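Local coordinates for protein alanine racemase (Oenococcus oeni PSU-1, PDB 3HUR) that belongs to the alanine racemase family, which joins an N-terminal TIM-type barrel to a C-terminal domain built mainly of beta strands, at residues A72-R76 with D100-V104; L95-I99 with F119-L123; I257-V263 with G281-P287; M298-I304 with R334-K340. One frame throughout, in Å; residues are numbered along the deposited sequence.

Interaction 1: A72-R76 with D100-V104; sequences ALELR and DHDIV
R76 bends at chi2 (-68°), and this bend swings its guanidinium across to the carbonyls of H101 and D102. NE donates to H101 O at 2.6 Å, with that oxygen tilted somewhat out of the guanidinium plane. NH2 bonds D102 O at 3.0 Å. Here the oxygen lies in the guanidinium plane, but the nitrogen sits above the D102 carbonyl plane. NH2 also makes a weak bond to H101 O. The carboxylate of D102 adds only a long charge pairing, OD2 to R76 NH2 at 3.9 Å, and no N-H points at it. NH1 bonds L80 O and L82 O, so the guanidinium is gripped by four carbonyls and its rotation is fixed. L73 crosses H101 at about a right angle. Its CD2 lies over one face of the imidazole, a CH-pi contact 4.0 Å from the ring centroid. Deeper in, A72 CB meets I103 CD1 at 3.5 Å. V86 of strand 84-86 touches both A72 and I103. D102 has positive phi and is the C-prime residue of a Schellman motif ending helix 95-100. The arginine of helix 69-77 thus holds the turn between helix 95-100 and strand 103-107, on the N-terminal side of a parallel strand of the TIM-type barrel.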
loop_
_atom_site.group_PDB
_atom_site.type_symbol
_atom_site.label_atom_id
_atom_site.label_comp_id
_atom_site.label_asym_id
_atom_site.label_seq_id
_atom_site.Cartn_x
_atom_site.Cartn_y
_atom_site.Cartn_z
ATOM N N ALA A 72 1.700 25.120 -22.468
ATOM C CA ALA A 72 2.317 26.141 -23.377
ATOM C C ALA A 72 1.844 27.518 -22.952
ATOM O O ALA A 72 2.636 28.363 -22.670
ATOM C CB ALA A 72 1.971 25.874 -24.803
ATOM N N LEU A 73 0.534 27.667 -22.823
ATOM C CA LEU A 73 -0.097 28.922 -22.398
ATOM C C LEU A 73 0.423 29.431 -21.050
ATOM O O LEU A 73 0.750 30.594 -20.939
ATOM C CB LEU A 73 -1.631 28.782 -22.409
ATOM C CG LEU A 73 -2.206 28.450 -23.816
ATOM C CD1 LEU A 73 -3.719 28.561 -23.917
ATOM C CD2 LEU A 73 -1.607 29.299 -24.886
ATOM N N GLU A 74 0.583 28.547 -20.069
ATOM C CA GLU A 74 1.153 28.918 -18.793
ATOM C C GLU A 74 2.577 29.366 -18.887
ATOM O O GLU A 74 2.998 30.266 -18.197
ATOM C CB GLU A 74 1.160 27.719 -17.824
ATOM C CG GLU A 74 -0.154 27.315 -17.135
ATOM C CD GLU A 74 0.035 26.024 -16.274
ATOM O OE1 GLU A 74 0.550 26.069 -15.101
ATOM O OE2 GLU A 74 -0.296 24.964 -16.815
ATOM N N LEU A 75 3.378 28.641 -19.630
ATOM C CA LEU A 75 4.744 29.052 -19.863
ATOM C C LEU A 75 4.745 30.482 -20.472
ATOM O O LEU A 75 5.550 31.334 -20.089
ATOM C CB LEU A 75 5.440 28.027 -20.772
ATOM C CG LEU A 75 5.894 26.665 -20.175
ATOM C CD1 LEU A 75 6.261 25.644 -21.276
ATOM C CD2 LEU A 75 7.125 26.881 -19.280
ATOM N N ARG A 76 3.814 30.760 -21.383
ATOM C CA ARG A 76 3.771 32.083 -22.037
ATOM C C ARG A 76 3.459 33.161 -21.025
ATOM O O ARG A 76 4.148 34.164 -20.963
ATOM C CB ARG A 76 2.751 32.130 -23.188
ATOM C CG ARG A 76 3.183 31.380 -24.408
ATOM C CD ARG A 76 4.379 32.067 -25.067
ATOM N NE ARG A 76 4.819 31.357 -26.278
ATOM C CZ ARG A 76 6.081 31.130 -26.572
ATOM N NH1 ARG A 76 7.033 31.533 -25.762
ATOM N NH2 ARG A 76 6.412 30.462 -27.651
ATOM N N ASP A 100 -0.921 32.888 -32.423
ATOM C CA ASP A 100 -0.729 34.099 -31.620
ATOM C C ASP A 100 0.309 33.942 -30.534
ATOM O O ASP A 100 0.933 34.931 -30.133
ATOM C CB ASP A 100 -2.035 34.554 -30.964
ATOM C CG ASP A 100 -3.087 35.066 -31.986
ATOM O OD1 ASP A 100 -2.728 35.375 -33.184
ATOM O OD2 ASP A 100 -4.282 35.141 -31.547
ATOM N N HIS A 101 0.485 32.709 -30.054
ATOM C CA HIS A 101 1.410 32.436 -28.953
ATOM C C HIS A 101 2.705 31.738 -29.391
ATOM O O HIS A 101 3.481 31.270 -28.530
ATOM C CB HIS A 101 0.693 31.593 -27.886
ATOM C CG HIS A 101 -0.471 32.286 -27.255
ATOM N ND1 HIS A 101 -0.318 33.314 -26.345
ATOM C CD2 HIS A 101 -1.803 32.072 -27.371
ATOM C CE1 HIS A 101 -1.513 33.711 -25.943
ATOM N NE2 HIS A 101 -2.431 32.974 -26.551
ATOM N N ASP A 102 2.915 31.655 -30.716
ATOM C CA ASP A 102 4.138 31.109 -31.314
ATOM C C ASP A 102 4.393 29.685 -30.833
ATOM O O ASP A 102 5.458 29.379 -30.247
ATOM C CB ASP A 102 5.340 31.972 -30.951
ATOM C CG ASP A 102 6.616 31.502 -31.641
ATOM O OD1 ASP A 102 6.475 30.988 -32.791
ATOM O OD2 ASP A 102 7.753 31.644 -31.066
ATOM N N ILE A 103 3.394 28.834 -31.033
ATOM C CA ILE A 103 3.475 27.459 -30.631
ATOM C C ILE A 103 3.583 26.578 -31.849
ATOM O O ILE A 103 2.743 26.663 -32.755
ATOM C CB ILE A 103 2.211 27.029 -29.836
ATOM C CG1 ILE A 103 2.104 27.847 -28.541
ATOM C CG2 ILE A 103 2.227 25.522 -29.566
ATOM C CD1 ILE A 103 0.923 27.463 -27.690
ATOM N N VAL A 104 4.608 25.731 -31.859
ATOM C CA VAL A 104 4.780 24.767 -32.912
ATOM C C VAL A 104 3.843 23.611 -32.682
ATOM O O VAL A 104 3.708 23.162 -31.573
ATOM C CB VAL A 104 6.210 24.201 -32.914
ATOM C CG1 VAL A 104 6.349 23.085 -33.967
ATOM C CG2 VAL A 104 7.223 25.300 -33.123
#

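Interaction 2: L95-I99 with F119-L123; sequences LKLFI and FEGTL
I99 points its side chain into the bend of 119-123 and meets it with every branch. CD1 lies 3.5 Å from F119 CD1 and 3.3 Å from E120 O. CG2 packs 3.6 Å from T122 O and also nears G121 CA at 4.1 Å. G121 has no side chain, so its backbone can come close to this methyl. CG1 turns to L123 CD1. No hydrogen bond joins the two segments, and the contact is made by apolar groups against carbonyls and other apolar groups.

Two further side chains flank I99. L95 crosses F119 at about a right angle and brings CD2 to F119 CD2 at 4.1 Å. F98 touches L123 CD1 with its CB at 4.0 Å, while its ring leads away toward I103 and I105. The F119 ring reaches both L95 and I99 because chi1 of 57° sets CG between the backbone N and the carbonyl carbon.

The next shell fixes the bend. Q156 NE2 bonds both F119 O and G121 O. The backbone of L123 bonds Q156 and D158, and L157 packs on F119 and L123. The segment 119-123 leads into strand 123-128, while helix 95-100 leads into strand 103-107. The contact therefore lies at the N-terminal ends of the strands, where helices and incoming loops meet in a beta/alpha barrel.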
loop_
_atom_site.group_PDB
_atom_site.type_symbol
_atom_site.label_atom_id
_atom_site.label_comp_id
_atom_site.label_asym_id
_atom_site.label_seq_id
_atom_site.Cartn_x
_atom_site.Cartn_y
_atom_site.Cartn_z
ATOM N N LEU A 95 -6.116 26.858 -33.955
ATOM C CA LEU A 95 -5.181 27.498 -34.899
ATOM C C LEU A 95 -4.756 28.887 -34.468
ATOM O O LEU A 95 -3.568 29.208 -34.506
ATOM C CB LEU A 95 -5.725 27.496 -36.344
ATOM C CG LEU A 95 -5.122 26.446 -37.301
ATOM C CD1 LEU A 95 -4.821 25.126 -36.584
ATOM C CD2 LEU A 95 -5.980 26.197 -38.545
ATOM N N LYS A 96 -5.728 29.670 -34.014
ATOM C CA LYS A 96 -5.488 31.035 -33.576
ATOM C C LYS A 96 -4.602 31.040 -32.361
ATOM O O LYS A 96 -3.695 31.866 -32.237
ATOM C CB LYS A 96 -6.817 31.747 -33.257
ATOM N N LEU A 97 -4.834 30.121 -31.445
ATOM C CA LEU A 97 -4.019 30.113 -30.233
ATOM C C LEU A 97 -2.590 29.798 -30.585
ATOM O O LEU A 97 -1.675 30.505 -30.175
ATOM C CB LEU A 97 -4.541 29.103 -29.206
ATOM C CG LEU A 97 -5.698 29.612 -28.361
ATOM C CD1 LEU A 97 -6.163 28.503 -27.427
ATOM C CD2 LEU A 97 -5.316 30.902 -27.593
ATOM N N PHE A 98 -2.401 28.736 -31.359
ATOM C CA PHE A 98 -1.048 28.345 -31.795
ATOM C C PHE A 98 -0.303 29.492 -32.437
ATOM O O PHE A 98 0.843 29.740 -32.086
ATOM C CB PHE A 98 -1.064 27.185 -32.793
ATOM C CG PHE A 98 -1.777 25.941 -32.309
ATOM C CD1 PHE A 98 -1.492 25.390 -31.071
ATOM C CD2 PHE A 98 -2.690 25.290 -33.127
ATOM C CE1 PHE A 98 -2.121 24.250 -30.653
ATOM C CE2 PHE A 98 -3.334 24.121 -32.704
ATOM C CZ PHE A 98 -3.058 23.620 -31.473
ATOM N N ILE A 99 -0.939 30.203 -33.372
ATOM C CA ILE A 99 -0.243 31.269 -34.099
ATOM C C ILE A 99 0.067 32.439 -33.180
ATOM O O ILE A 99 1.182 32.916 -33.138
ATOM C CB ILE A 99 -1.052 31.753 -35.341
ATOM C CG1 ILE A 99 -1.205 30.624 -36.359
ATOM C CG2 ILE A 99 -0.362 32.931 -36.017
ATOM C CD1 ILE A 99 -2.473 30.757 -37.206
ATOM N N PHE A 119 -6.229 30.718 -42.639
ATOM C CA PHE A 119 -5.869 31.447 -41.409
ATOM C C PHE A 119 -4.876 32.570 -41.665
ATOM O O PHE A 119 -4.171 32.559 -42.670
ATOM C CB PHE A 119 -5.274 30.495 -40.359
ATOM C CG PHE A 119 -4.057 29.738 -40.828
ATOM C CD1 PHE A 119 -2.793 30.269 -40.698
ATOM C CD2 PHE A 119 -4.173 28.478 -41.372
ATOM C CE1 PHE A 119 -1.674 29.567 -41.128
ATOM C CE2 PHE A 119 -3.045 27.768 -41.807
ATOM C CZ PHE A 119 -1.806 28.310 -41.665
ATOM N N GLU A 120 -4.789 33.504 -40.720
ATOM C CA GLU A 120 -3.782 34.580 -40.757
ATOM C C GLU A 120 -2.485 34.245 -39.991
ATOM O O GLU A 120 -2.504 33.513 -39.010
ATOM C CB GLU A 120 -4.382 35.881 -40.198
ATOM C CG GLU A 120 -5.803 36.135 -40.694
ATOM C CD GLU A 120 -6.188 37.603 -40.757
ATOM O OE1 GLU A 120 -6.214 38.236 -39.692
ATOM O OE2 GLU A 120 -6.472 38.114 -41.871
ATOM N N GLY A 121 -1.372 34.803 -40.444
ATOM C CA GLY A 121 -0.101 34.707 -39.743
ATOM C C GLY A 121 0.678 33.470 -40.120
ATOM O O GLY A 121 0.314 32.747 -41.050
ATOM N N THR A 122 1.757 33.212 -39.396
ATOM C CA THR A 122 2.584 32.057 -39.687
ATOM C C THR A 122 2.313 30.941 -38.633
ATOM O O THR A 122 2.408 31.174 -37.429
ATOM C CB THR A 122 4.092 32.430 -39.829
ATOM O OG1 THR A 122 4.873 31.712 -38.875
ATOM C CG2 THR A 122 4.350 33.954 -39.679
ATOM N N LEU A 123 1.905 29.767 -39.128
ATOM C CA LEU A 123 1.737 28.545 -38.349
ATOM C C LEU A 123 2.989 27.714 -38.485
ATOM O O LEU A 123 3.357 27.326 -39.606
ATOM C CB LEU A 123 0.548 27.726 -38.860
ATOM C CG LEU A 123 0.237 26.422 -38.105
ATOM C CD1 LEU A 123 -0.193 26.703 -36.647
ATOM C CD2 LEU A 123 -0.828 25.594 -38.817
#

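Interaction 3: I257-V263 with G281-P287; sequences IADVRFV and GYVATLP
The side chain of Y282 leads from V260 to F262, two residues of the partner strand. Its CB lies 4.1 Å from V260 CG1, and CD1 comes closer to the same methyl. Further out, CE1, CE2 and CZ all lie near F262 CD1, with CZ at 3.7 Å. OH lies in the plane of the F262 ring, at its edge. The F262 edge faces the Y282 ring in an edge-to-face pair, centroids 5.1 Å apart and planes at 65°. F262 gets there with CG anti to its backbone N (chi1 -164°).

Behind these side chains the strands pair antiparallel. V283 N to R261 O is 2.9 Å, and T285 N to D259 O is 2.8 Å. A classic beta bulge follows: A258 N bonds T285 O at 3.0 Å, and D259 N bonds the same oxygen weakly.

On the other face, R261 and V283 lie side by side. A water accepts from R261 NE at 2.9 Å, donates to V283 O and also bonds T285 OG1. Y271 of the third subunit bonds T285 OG1 and makes a cation-pi contact with R261.

V359 of the second subunit packs on A258 and P287. Strand 281-286 lies between strands 251-263 and 321-324, and strand 251-263 pairs in turn with 334-339.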
loop_
_atom_site.group_PDB
_atom_site.type_symbol
_atom_site.label_atom_id
_atom_site.label_comp_id
_atom_site.label_asym_id
_atom_site.label_seq_id
_atom_site.Cartn_x
_atom_site.Cartn_y
_atom_site.Cartn_z
ATOM N N ILE A 257 17.051 19.107 10.996
ATOM C CA ILE A 257 17.069 18.635 12.368
ATOM C C ILE A 257 15.980 19.397 13.130
ATOM O O ILE A 257 16.034 20.616 13.175
ATOM C CB ILE A 257 18.433 18.942 13.038
ATOM C CG1 ILE A 257 19.560 18.157 12.394
ATOM C CG2 ILE A 257 18.400 18.638 14.544
ATOM C CD1 ILE A 257 20.924 18.340 13.066
ATOM N N ALA A 258 15.032 18.660 13.724
ATOM C CA ALA A 258 13.945 19.202 14.551
ATOM C C ALA A 258 14.235 19.152 16.059
ATOM O O ALA A 258 13.626 19.883 16.832
ATOM C CB ALA A 258 12.600 18.465 14.253
ATOM N N ASP A 259 15.159 18.281 16.466
ATOM C CA ASP A 259 15.496 18.121 17.868
ATOM C C ASP A 259 16.904 17.519 18.004
ATOM O O ASP A 259 17.261 16.584 17.284
ATOM C CB ASP A 259 14.450 17.219 18.529
ATOM C CG ASP A 259 14.503 17.240 20.074
ATOM O OD1 ASP A 259 14.872 18.292 20.639
ATOM O OD2 ASP A 259 14.137 16.197 20.706
ATOM N N VAL A 260 17.696 18.076 18.919
ATOM C CA VAL A 260 19.003 17.507 19.316
ATOM C C VAL A 260 19.039 17.217 20.828
ATOM O O VAL A 260 18.700 18.079 21.641
ATOM C CB VAL A 260 20.166 18.447 19.013
ATOM C CG1 VAL A 260 21.480 17.685 19.117
ATOM C CG2 VAL A 260 20.014 19.053 17.631
ATOM N N ARG A 261 19.431 15.988 21.168
ATOM C CA ARG A 261 19.520 15.504 22.537
ATOM C C ARG A 261 20.933 14.942 22.795
ATOM O O ARG A 261 21.447 14.151 21.995
ATOM C CB ARG A 261 18.517 14.372 22.744
ATOM C CG ARG A 261 17.010 14.773 22.825
ATOM C CD ARG A 261 16.137 13.517 22.962
ATOM N NE ARG A 261 16.272 12.680 21.775
ATOM C CZ ARG A 261 16.037 11.365 21.690
ATOM N NH1 ARG A 261 15.647 10.636 22.736
ATOM N NH2 ARG A 261 16.220 10.756 20.512
ATOM N N PHE A 262 21.551 15.346 23.908
ATOM C CA PHE A 262 22.733 14.647 24.443
ATOM C C PHE A 262 22.218 13.361 25.067
ATOM O O PHE A 262 21.459 13.408 26.014
ATOM C CB PHE A 262 23.436 15.522 25.500
ATOM C CG PHE A 262 24.853 15.094 25.846
ATOM C CD1 PHE A 262 25.917 15.982 25.673
ATOM C CD2 PHE A 262 25.120 13.827 26.381
ATOM C CE1 PHE A 262 27.230 15.615 26.006
ATOM C CE2 PHE A 262 26.430 13.443 26.711
ATOM C CZ PHE A 262 27.489 14.342 26.523
ATOM N N VAL A 263 22.602 12.230 24.503
ATOM C CA VAL A 263 22.246 10.926 25.017
ATOM C C VAL A 263 23.531 10.229 25.451
ATOM O O VAL A 263 24.521 10.227 24.700
ATOM C CB VAL A 263 21.616 10.077 23.927
ATOM C CG1 VAL A 263 21.412 8.633 24.429
ATOM C CG2 VAL A 263 20.321 10.713 23.446
ATOM N N GLY A 281 27.488 11.426 23.343
ATOM C CA GLY A 281 27.385 12.228 22.108
ATOM C C GLY A 281 25.961 12.580 21.667
ATOM O O GLY A 281 24.975 12.022 22.144
ATOM N N TYR A 282 25.861 13.492 20.713
ATOM C CA TYR A 282 24.579 14.041 20.320
ATOM C C TYR A 282 23.800 13.206 19.294
ATOM O O TYR A 282 24.386 12.561 18.404
ATOM C CB TYR A 282 24.794 15.436 19.773
ATOM C CG TYR A 282 25.214 16.413 20.827
ATOM C CD1 TYR A 282 24.272 17.230 21.448
ATOM C CD2 TYR A 282 26.566 16.536 21.205
ATOM C CE1 TYR A 282 24.640 18.141 22.416
ATOM C CE2 TYR A 282 26.951 17.457 22.195
ATOM C CZ TYR A 282 25.977 18.252 22.789
ATOM O OH TYR A 282 26.305 19.164 23.764
ATOM N N VAL A 283 22.470 13.242 19.444
ATOM C CA VAL A 283 21.532 12.598 18.523
ATOM C C VAL A 283 20.426 13.530 18.034
ATOM O O VAL A 283 19.724 14.163 18.833
ATOM C CB VAL A 283 20.833 11.461 19.163
ATOM C CG1 VAL A 283 19.717 10.958 18.220
ATOM C CG2 VAL A 283 21.840 10.381 19.475
ATOM N N ALA A 284 20.287 13.590 16.707
ATOM C CA ALA A 284 19.282 14.428 16.049
ATOM C C ALA A 284 18.052 13.588 15.664
ATOM O O ALA A 284 18.170 12.422 15.233
ATOM C CB ALA A 284 19.886 15.113 14.844
ATOM N N THR A 285 16.893 14.182 15.884
ATOM C CA THR A 285 15.591 13.680 15.409
ATOM C C THR A 285 15.150 14.453 14.142
ATOM O O THR A 285 15.071 15.696 14.154
ATOM C CB THR A 285 14.515 13.961 16.442
ATOM O OG1 THR A 285 14.916 13.381 17.662
ATOM C CG2 THR A 285 13.130 13.416 16.024
ATOM N N LEU A 286 14.849 13.721 13.079
ATOM C CA LEU A 286 14.502 14.326 11.801
ATOM C C LEU A 286 13.017 14.082 11.598
ATOM O O LEU A 286 12.516 13.016 11.932
ATOM C CB LEU A 286 15.332 13.698 10.659
ATOM C CG LEU A 286 16.846 13.602 10.874
ATOM C CD1 LEU A 286 17.511 12.996 9.662
ATOM C CD2 LEU A 286 17.510 14.936 11.202
ATOM N N PRO A 287 12.301 15.058 11.056
ATOM C CA PRO A 287 10.871 14.910 11.044
ATOM C C PRO A 287 10.371 14.175 9.803
ATOM O O PRO A 287 9.503 14.668 9.090
ATOM C CB PRO A 287 10.398 16.348 11.103
ATOM C CG PRO A 287 11.423 17.079 10.263
ATOM C CD PRO A 287 12.708 16.404 10.628
HETATM O O HOH W 1 17.148 13.696 19.189
#

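Interaction 4: M298-I304 with R334-K340; sequences MQKSSVI and RVTLIGK
Backbone hydrogen bonds tie I304 to T336 in both directions. I304 N to T336 O is 2.9 Å and almost straight at 179°. T336 N returns a bond to I304 O. At the other end Q299 N bonds I338 O at 2.9 Å. Between these two places the chain turns a corner at K300 and S301, and a water bridges the backbones. It accepts from I338 N at 2.8 Å and is placed to donate to Q299 O and S302 O, though with neighbours elsewhere counted it has more acceptors in reach than protons.

Several side chains pack on I338. I304 crosses it at about a right angle, CD1 to I338 CG1 at 3.9 Å. S302 CB touches I338 CD1. Q299 has CG between its backbone N and carbonyl carbon (chi1 71°), which takes its chain obliquely across I338, with OE1 3.6 Å from I338 CG2. Apart from I338, M298 CG meets L337 CD2 at 3.8 Å, and V303 CB packs on V335 CG1.

Two like charges come near each other, K300 NZ and K340 NZ at 4.3 Å. Carbonyls probably ease this: K300 NZ donates to M298 O, and K340 NZ to R296 O.

Strand 334-339 also pairs with 251-263, and 302-305 with 308-311. The contact thus joins strands 302-305 and 334-339 of the C-terminal domain's mixed sheet as an antiparallel pair, with the chain turning a corner before 302-305.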
loop_
_atom_site.group_PDB
_atom_site.type_symbol
_atom_site.label_atom_id
_atom_site.label_comp_id
_atom_site.label_asym_id
_atom_site.label_seq_id
_atom_site.Cartn_x
_atom_site.Cartn_y
_atom_site.Cartn_z
ATOM N N MET A 298 14.682 5.335 -0.234
ATOM C CA MET A 298 15.915 5.815 0.363
ATOM C C MET A 298 16.573 4.748 1.251
ATOM O O MET A 298 15.901 3.957 1.907
ATOM C CB MET A 298 15.661 7.069 1.190
ATOM C CG MET A 298 14.937 8.188 0.483
ATOM S SD MET A 298 15.784 8.939 -0.867
ATOM C CE MET A 298 14.296 9.687 -1.493
ATOM N N GLN A 299 17.894 4.738 1.278
ATOM C CA GLN A 299 18.592 3.842 2.146
ATOM C C GLN A 299 18.383 4.358 3.558
ATOM O O GLN A 299 18.353 5.571 3.802
ATOM C CB GLN A 299 20.082 3.765 1.766
ATOM C CG GLN A 299 20.916 5.016 2.080
ATOM C CD GLN A 299 22.412 4.730 2.168
ATOM O OE1 GLN A 299 23.085 4.471 1.141
ATOM N NE2 GLN A 299 22.948 4.766 3.395
ATOM N N LYS A 300 18.248 3.449 4.501
ATOM C CA LYS A 300 17.931 3.848 5.844
ATOM C C LYS A 300 19.066 3.584 6.849
ATOM O O LYS A 300 18.821 3.401 8.045
ATOM C CB LYS A 300 16.601 3.204 6.235
ATOM C CG LYS A 300 15.438 3.992 5.630
ATOM C CD LYS A 300 14.131 3.222 5.611
ATOM C CE LYS A 300 14.083 2.164 4.506
ATOM N NZ LYS A 300 13.368 2.632 3.315
ATOM N N SER A 301 20.307 3.642 6.376
ATOM C CA SER A 301 21.484 3.585 7.258
ATOM C C SER A 301 22.261 4.891 7.381
ATOM O O SER A 301 23.068 5.049 8.308
ATOM C CB SER A 301 22.441 2.489 6.789
ATOM O OG SER A 301 22.587 2.493 5.383
ATOM N N SER A 302 22.026 5.844 6.485
ATOM C CA SER A 302 22.800 7.082 6.500
ATOM C C SER A 302 22.102 8.279 5.902
ATOM O O SER A 302 21.268 8.139 5.026
ATOM C CB SER A 302 24.077 6.869 5.706
ATOM O OG SER A 302 25.071 6.428 6.576
ATOM N N VAL A 303 22.487 9.464 6.348
ATOM C CA VAL A 303 22.024 10.689 5.704
ATOM C C VAL A 303 23.232 11.588 5.563
ATOM O O VAL A 303 24.273 11.315 6.173
ATOM C CB VAL A 303 20.921 11.369 6.536
ATOM C CG1 VAL A 303 19.708 10.466 6.658
ATOM C CG2 VAL A 303 21.435 11.717 7.916
ATOM N N ILE A 304 23.106 12.647 4.771
ATOM C CA ILE A 304 24.164 13.624 4.642
ATOM C C ILE A 304 23.832 14.904 5.376
ATOM O O ILE A 304 22.812 15.542 5.130
ATOM C CB ILE A 304 24.431 13.980 3.163
ATOM C CG1 ILE A 304 24.978 12.771 2.407
ATOM C CG2 ILE A 304 25.383 15.168 3.045
ATOM C CD1 ILE A 304 24.594 12.776 0.907
ATOM N N ARG A 334 20.258 21.535 7.652
ATOM C CA ARG A 334 19.758 20.766 6.531
ATOM C C ARG A 334 20.233 19.352 6.551
ATOM O O ARG A 334 21.358 19.109 6.917
ATOM C CB ARG A 334 20.221 21.377 5.217
ATOM C CG ARG A 334 19.614 20.683 3.989
ATOM C CD ARG A 334 19.847 21.492 2.741
ATOM N NE ARG A 334 21.085 21.062 2.112
ATOM C CZ ARG A 334 21.589 21.562 0.995
ATOM N NH1 ARG A 334 20.996 22.568 0.351
ATOM N NH2 ARG A 334 22.720 21.045 0.525
ATOM N N VAL A 335 19.363 18.435 6.135
ATOM C CA VAL A 335 19.714 17.030 5.981
ATOM C C VAL A 335 19.332 16.567 4.582
ATOM O O VAL A 335 18.316 16.988 4.037
ATOM C CB VAL A 335 18.972 16.193 6.986
ATOM C CG1 VAL A 335 19.255 14.760 6.763
ATOM C CG2 VAL A 335 19.351 16.626 8.421
ATOM N N THR A 336 20.180 15.744 3.974
ATOM C CA THR A 336 19.922 15.236 2.628
ATOM C C THR A 336 19.831 13.713 2.674
ATOM O O THR A 336 20.656 13.042 3.270
ATOM C CB THR A 336 20.994 15.663 1.615
ATOM O OG1 THR A 336 21.065 17.086 1.582
ATOM C CG2 THR A 336 20.639 15.180 0.224
ATOM N N LEU A 337 18.791 13.185 2.054
ATOM C CA LEU A 337 18.573 11.770 2.027
ATOM C C LEU A 337 19.384 11.162 0.905
ATOM O O LEU A 337 19.701 11.842 -0.058
ATOM C CB LEU A 337 17.076 11.490 1.883
ATOM C CG LEU A 337 16.526 11.455 3.312
ATOM C CD1 LEU A 337 15.578 12.559 3.573
ATOM C CD2 LEU A 337 15.958 10.059 3.625
ATOM N N ILE A 338 19.742 9.885 1.074
ATOM C CA ILE A 338 20.502 9.135 0.096
ATOM C C ILE A 338 19.644 8.024 -0.458
ATOM O O ILE A 338 19.057 7.250 0.294
ATOM C CB ILE A 338 21.748 8.454 0.707
ATOM C CG1 ILE A 338 22.629 9.475 1.459
ATOM C CG2 ILE A 338 22.531 7.690 -0.409
ATOM C CD1 ILE A 338 23.762 8.795 2.276
ATOM N N GLY A 339 19.587 7.943 -1.780
ATOM C CA GLY A 339 18.772 6.939 -2.469
ATOM C C GLY A 339 19.462 5.585 -2.587
ATOM O O GLY A 339 20.675 5.500 -2.837
ATOM N N LYS A 340 18.675 4.524 -2.410
ATOM C CA LYS A 340 19.087 3.161 -2.722
ATOM C C LYS A 340 19.783 3.084 -4.086
ATOM O O LYS A 340 20.766 2.356 -4.239
ATOM C CB LYS A 340 17.861 2.241 -2.712
ATOM C CG LYS A 340 17.267 1.964 -1.314
ATOM C CD LYS A 340 16.131 0.947 -1.395
ATOM C CE LYS A 340 15.644 0.521 0.007
ATOM N NZ LYS A 340 14.227 -0.005 -0.015
HETATM O O HOH W 2 19.180 8.340 3.315
#

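The four contacts form two groups. Interactions 1 and 2 adjoin in the N-terminal barrel, their centres about 11 Å apart. They share helix 95-100 and its exit, where I103 N probably bonds F98 O at 2.9 Å. L73 and L97 also pack together there. Interactions 3 and 4 adjoin in the C-terminal domain, centres about 16 Å apart, and reach the same sheet. L286 CD2 touches V335 CG2 at 3.7 Å. The two groups do not meet: the nearest atoms of interactions 1 and 4 are about 24 Å apart, and the centres of interactions 2 and 3 about 60 Å. Interactions 1 and 3 both touch the second subunit.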